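Local structure of homoserine O-acetyltransferase (Pseudomonas veronii, 5EFZ) at residues N60-S72 and K90-L103. The protein hydrolyses ethyl acetate to ethanol and acetate, a step in the breakdown of short-chain methyl ketones such as 2-butanone. Numbering follows the deposited sequence.
Sequences NAILVPTWYSGTS and KYCIIVVNQIGNGL. With ACT (acetate ion), chain O; EDO (1,2-ethanediol), chain G.
With CG beside its backbone N (chi1 -71°), N97 turns its amide toward S72, whose OG sits between backbone N and carbonyl carbon (chi1 43°) and faces that amide. Two bonds result: S72 N gives to N97 OD1 at 2.8 Å, and N97 ND2 gives to S72 OG at 2.9 Å, nearly in the amide plane. N101 ND2 reaches the same N97 OD1 from the opposite face of its plane, and also donates to G70 O on a lone pair, 3.0 Å away. A47 O takes a further N-H of N97. A leucine in place of N97 would probably leave S72 N and S72 OG without these mates and cost N101 ND2 one of its two acceptors, though G70 O would still hold it. Q98 grips T66 twice: its NE2 meets T66 O at 2.9 Å, from above the carbonyl plane, and its backbone N meets T66 OG1. One water links T66 N to V96 O. Upstream, strands 61-65 and 92-96 run parallel, with I62 and V64 each bonded by N and O to the neighbouring strand. I62 CD1 lies over the Y91 ring face, 3.9 Å from its centroid, while V64 CG2 lies beside I93 CG2; L63 CD1 meets V96 CG2 at 3.5 Å on the other face, where L63 also touches W160 of helix 152-163. Y68 N holds an acetate that also bonds S151 and H334, the inferred nucleophile and catalytic histidine. Helix 72-79 links the two strands in a beta-alpha-beta crossover, and the loop after strand 61-65 supplies a backbone N-H beside the nucleophile, as in the oxyanion hole of alpha/beta hydrolases.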
loop_
_atom_site.group_PDB
_atom_site.type_symbol
_atom_site.label_atom_id
_atom_site.label_comp_id
_atom_site.label_asym_id
_atom_site.label_seq_id
_atom_site.Cartn_x
_atom_site.Cartn_y
_atom_site.Cartn_z
ATOM N N ASN A 60 38.382 -8.575 -9.305
ATOM C CA ASN A 60 37.394 -9.247 -8.449
ATOM C C ASN A 60 36.665 -8.297 -7.516
ATOM O O ASN A 60 36.206 -8.689 -6.439
ATOM C CB ASN A 60 38.060 -10.353 -7.625
ATOM C CG ASN A 60 39.063 -9.798 -6.604
ATOM O OD1 ASN A 60 39.651 -8.751 -6.823
ATOM N ND2 ASN A 60 39.278 -10.525 -5.511
ATOM N N ALA A 61 36.525 -7.050 -7.944
ATOM C CA ALA A 61 35.823 -6.038 -7.151
ATOM C C ALA A 61 34.317 -6.096 -7.378
ATOM O O ALA A 61 33.847 -6.101 -8.521
ATOM C CB ALA A 61 36.353 -4.654 -7.500
ATOM N N ILE A 62 33.558 -6.122 -6.282
ATOM C CA ILE A 62 32.089 -6.055 -6.338
ATOM C C ILE A 62 31.657 -4.801 -5.572
ATOM O O ILE A 62 32.074 -4.596 -4.438
ATOM C CB ILE A 62 31.419 -7.295 -5.714
ATOM C CG1 ILE A 62 31.814 -8.569 -6.476
ATOM C CG2 ILE A 62 29.838 -7.112 -5.661
ATOM C CD1 ILE A 62 31.268 -9.847 -5.861
ATOM N N LEU A 63 30.847 -3.961 -6.204
ATOM C CA LEU A 63 30.401 -2.721 -5.539
ATOM C C LEU A 63 28.997 -2.938 -5.028
ATOM O O LEU A 63 28.157 -3.425 -5.763
ATOM C CB LEU A 63 30.418 -1.542 -6.490
ATOM C CG LEU A 63 29.814 -0.233 -5.946
ATOM C CD1 LEU A 63 30.773 0.381 -4.961
ATOM C CD2 LEU A 63 29.607 0.715 -7.113
ATOM N N VAL A 64 28.760 -2.578 -3.763
ATOM C CA VAL A 64 27.455 -2.743 -3.137
ATOM C C VAL A 64 27.006 -1.375 -2.605
ATOM O O VAL A 64 27.498 -0.928 -1.565
ATOM C CB VAL A 64 27.513 -3.758 -1.988
ATOM C CG1 VAL A 64 26.106 -3.988 -1.418
ATOM C CG2 VAL A 64 28.088 -5.122 -2.514
ATOM N N PRO A 65 26.105 -0.689 -3.334
ATOM C CA PRO A 65 25.510 0.559 -2.808
ATOM C C PRO A 65 24.509 0.259 -1.710
ATOM O O PRO A 65 24.081 -0.875 -1.569
ATOM C CB PRO A 65 24.777 1.173 -4.022
ATOM C CG PRO A 65 25.325 0.410 -5.241
ATOM C CD PRO A 65 25.619 -0.988 -4.696
ATOM N N THR A 66 24.152 1.259 -0.910
ATOM C CA THR A 66 23.230 1.018 0.209
ATOM C C THR A 66 21.848 1.573 -0.135
ATOM O O THR A 66 21.684 2.365 -1.095
ATOM C CB THR A 66 23.763 1.666 1.522
ATOM O OG1 THR A 66 23.850 3.076 1.331
ATOM C CG2 THR A 66 25.215 1.146 1.865
ATOM N N TRP A 67 20.850 1.149 0.636
ATOM C CA TRP A 67 19.474 1.449 0.300
ATOM C C TRP A 67 18.915 2.529 1.217
ATOM O O TRP A 67 19.627 3.087 2.058
ATOM C CB TRP A 67 18.608 0.178 0.377
ATOM C CG TRP A 67 18.701 -0.592 1.673
ATOM C CD1 TRP A 67 18.565 -0.101 2.954
ATOM C CD2 TRP A 67 18.901 -2.011 1.804
ATOM N NE1 TRP A 67 18.692 -1.131 3.874
ATOM C CE2 TRP A 67 18.906 -2.308 3.195
ATOM C CE3 TRP A 67 19.088 -3.052 0.884
ATOM C CZ2 TRP A 67 19.079 -3.614 3.678
ATOM C CZ3 TRP A 67 19.274 -4.349 1.364
ATOM C CH2 TRP A 67 19.265 -4.618 2.748
ATOM N N TYR A 68 17.636 2.830 1.027
ATOM C CA TYR A 68 16.976 3.884 1.797
ATOM C C TYR A 68 17.023 3.590 3.300
ATOM O O TYR A 68 16.607 2.523 3.700
ATOM C CB TYR A 68 15.513 4.029 1.357
ATOM C CG TYR A 68 14.758 5.016 2.245
ATOM C CD1 TYR A 68 14.828 6.392 2.013
ATOM C CD2 TYR A 68 13.976 4.563 3.315
ATOM C CE1 TYR A 68 14.143 7.303 2.836
ATOM C CE2 TYR A 68 13.282 5.475 4.150
ATOM C CZ TYR A 68 13.376 6.827 3.892
ATOM O OH TYR A 68 12.705 7.695 4.715
ATOM N N SER A 69 17.506 4.560 4.102
ATOM C CA SER A 69 17.605 4.474 5.566
ATOM C C SER A 69 18.705 3.509 6.032
ATOM O O SER A 69 18.942 3.360 7.226
ATOM C CB SER A 69 16.252 4.095 6.230
ATOM O OG SER A 69 15.979 2.705 6.107
ATOM N N GLY A 70 19.414 2.913 5.086
ATOM C CA GLY A 70 20.353 1.855 5.400
ATOM C C GLY A 70 21.803 2.306 5.419
ATOM O O GLY A 70 22.156 3.434 5.012
ATOM N N THR A 71 22.657 1.429 5.929
ATOM C CA THR A 71 24.084 1.678 5.939
ATOM C C THR A 71 24.808 0.435 5.463
ATOM O O THR A 71 24.199 -0.616 5.205
ATOM C CB THR A 71 24.630 2.042 7.339
ATOM O OG1 THR A 71 24.540 0.881 8.184
ATOM C CG2 THR A 71 23.855 3.255 7.979
ATOM N N SER A 72 26.117 0.562 5.339
ATOM C CA SER A 72 26.932 -0.569 4.910
ATOM C C SER A 72 26.802 -1.759 5.880
ATOM O O SER A 72 26.979 -2.909 5.475
ATOM C CB SER A 72 28.411 -0.142 4.777
ATOM O OG SER A 72 28.816 0.676 5.875
ATOM N N LYS A 90 36.934 -14.607 -1.995
ATOM C CA LYS A 90 37.114 -14.648 -3.452
ATOM C C LYS A 90 37.049 -13.250 -4.071
ATOM O O LYS A 90 37.712 -12.976 -5.071
ATOM C CB LYS A 90 36.056 -15.540 -4.111
ATOM C CG LYS A 90 36.125 -17.027 -3.732
ATOM C CD LYS A 90 34.827 -17.708 -4.137
ATOM C CE LYS A 90 34.847 -19.211 -3.851
ATOM N NZ LYS A 90 33.456 -19.730 -4.036
ATOM N N TYR A 91 36.219 -12.387 -3.496
ATOM C CA TYR A 91 35.963 -11.045 -4.057
ATOM C C TYR A 91 36.364 -9.947 -3.094
ATOM O O TYR A 91 36.395 -10.158 -1.877
ATOM C CB TYR A 91 34.471 -10.899 -4.412
ATOM C CG TYR A 91 34.074 -11.892 -5.448
ATOM C CD1 TYR A 91 34.341 -11.654 -6.774
ATOM C CD2 TYR A 91 33.436 -13.082 -5.094
ATOM C CE1 TYR A 91 34.004 -12.573 -7.751
ATOM C CE2 TYR A 91 33.088 -14.013 -6.054
ATOM C CZ TYR A 91 33.378 -13.752 -7.385
ATOM O OH TYR A 91 33.045 -14.657 -8.353
ATOM N N CYS A 92 36.731 -8.792 -3.642
ATOM C CA CYS A 92 36.835 -7.580 -2.854
ATOM C C CYS A 92 35.498 -6.847 -2.913
ATOM O O CYS A 92 35.150 -6.214 -3.927
ATOM C CB CYS A 92 37.969 -6.695 -3.374
ATOM S SG CYS A 92 38.178 -5.178 -2.394
ATOM N N ILE A 93 34.759 -6.918 -1.822
ATOM C CA ILE A 93 33.410 -6.385 -1.787
ATOM C C ILE A 93 33.419 -5.021 -1.116
ATOM O O ILE A 93 33.783 -4.879 0.060
ATOM C CB ILE A 93 32.465 -7.363 -1.064
ATOM C CG1 ILE A 93 32.540 -8.747 -1.747
ATOM C CG2 ILE A 93 31.047 -6.842 -1.090
ATOM C CD1 ILE A 93 32.333 -9.893 -0.802
ATOM N N ILE A 94 33.047 -4.012 -1.888
ATOM C CA ILE A 94 33.237 -2.630 -1.470
ATOM C C ILE A 94 31.861 -2.046 -1.286
ATOM O O ILE A 94 31.150 -1.880 -2.270
ATOM C CB ILE A 94 34.043 -1.840 -2.515
ATOM C CG1 ILE A 94 35.402 -2.537 -2.737
ATOM C CG2 ILE A 94 34.188 -0.358 -2.099
ATOM C CD1 ILE A 94 36.258 -1.929 -3.843
ATOM N N VAL A 95 31.506 -1.732 -0.037
ATOM C CA VAL A 95 30.159 -1.282 0.276
ATOM C C VAL A 95 30.210 0.228 0.543
ATOM O O VAL A 95 30.906 0.674 1.461
ATOM C CB VAL A 95 29.592 -2.004 1.494
ATOM C CG1 VAL A 95 28.090 -1.624 1.664
ATOM C CG2 VAL A 95 29.800 -3.533 1.330
ATOM N N VAL A 96 29.513 1.003 -0.281
ATOM C CA VAL A 96 29.648 2.454 -0.226
ATOM C C VAL A 96 28.340 3.068 0.232
ATOM O O VAL A 96 27.293 2.879 -0.397
ATOM C CB VAL A 96 30.070 3.029 -1.581
ATOM C CG1 VAL A 96 30.253 4.583 -1.494
ATOM C CG2 VAL A 96 31.364 2.312 -2.100
ATOM N N ASN A 97 28.417 3.810 1.325
ATOM C CA ASN A 97 27.237 4.469 1.898
ATOM C C ASN A 97 26.755 5.659 1.070
ATOM O O ASN A 97 27.554 6.517 0.653
ATOM C CB ASN A 97 27.554 4.919 3.326
ATOM C CG ASN A 97 27.668 3.739 4.287
ATOM O OD1 ASN A 97 26.658 3.288 4.836
ATOM N ND2 ASN A 97 28.908 3.258 4.521
ATOM N N GLN A 98 25.453 5.705 0.831
ATOM C CA GLN A 98 24.829 6.824 0.133
ATOM C C GLN A 98 25.207 8.152 0.728
ATOM O O GLN A 98 25.216 8.309 1.958
ATOM C CB GLN A 98 23.307 6.709 0.205
ATOM C CG GLN A 98 22.672 5.853 -0.873
ATOM C CD GLN A 98 21.147 6.059 -0.812
ATOM O OE1 GLN A 98 20.668 7.196 -0.730
ATOM N NE2 GLN A 98 20.400 4.965 -0.782
ATOM N N ILE A 99 25.470 9.124 -0.136
ATOM C CA ILE A 99 25.480 10.520 0.285
ATOM C C ILE A 99 24.147 10.819 0.930
ATOM O O ILE A 99 23.090 10.594 0.320
ATOM C CB ILE A 99 25.714 11.461 -0.916
ATOM C CG1 ILE A 99 27.085 11.133 -1.555
ATOM C CG2 ILE A 99 25.667 12.944 -0.473
ATOM C CD1 ILE A 99 27.302 11.816 -2.908
ATOM N N GLY A 100 24.161 11.350 2.151
ATOM C CA GLY A 100 22.905 11.671 2.804
ATOM C C GLY A 100 22.468 10.646 3.835
ATOM O O GLY A 100 21.484 10.880 4.547
ATOM N N ASN A 101 23.177 9.522 3.946
ATOM C CA ASN A 101 22.692 8.455 4.826
ATOM C C ASN A 101 23.179 8.549 6.270
ATOM O O ASN A 101 22.904 7.641 7.070
ATOM C CB ASN A 101 23.070 7.061 4.246
ATOM C CG ASN A 101 24.430 6.537 4.738
ATOM O OD1 ASN A 101 25.409 7.287 4.904
ATOM N ND2 ASN A 101 24.504 5.221 4.925
ATOM N N GLY A 102 23.895 9.631 6.596
ATOM C CA GLY A 102 24.398 9.862 7.951
ATOM C C GLY A 102 25.825 9.404 8.218
ATOM O O GLY A 102 26.454 9.848 9.194
ATOM N N LEU A 103 26.345 8.508 7.372
ATOM C CA LEU A 103 27.745 8.068 7.487
ATOM C C LEU A 103 28.618 8.800 6.476
ATOM O O LEU A 103 29.616 9.433 6.842
ATOM C CB LEU A 103 27.861 6.549 7.301
ATOM C CG LEU A 103 27.151 5.707 8.383
ATOM C CD1 LEU A 103 27.481 4.249 8.186
ATOM C CD2 LEU A 103 27.512 6.182 9.794
HETATM C C ACT O . 14.838 0.828 0.217
HETATM O O ACT O . 13.702 0.636 -0.302
HETATM O OXT ACT O . 15.709 1.447 -0.484
HETATM C CH3 ACT O . 15.133 0.317 1.586
HETATM C C1 EDO G . 29.292 10.069 11.322
HETATM O O1 EDO G . 30.113 8.895 11.446
HETATM C C2 EDO G . 29.926 11.042 10.336
HETATM O O2 EDO G . 30.405 10.314 9.193
HETATM O O HOH W 1 25.100 3.813 -1.721
HETATM O O HOH W 2 20.849 5.831 6.711
#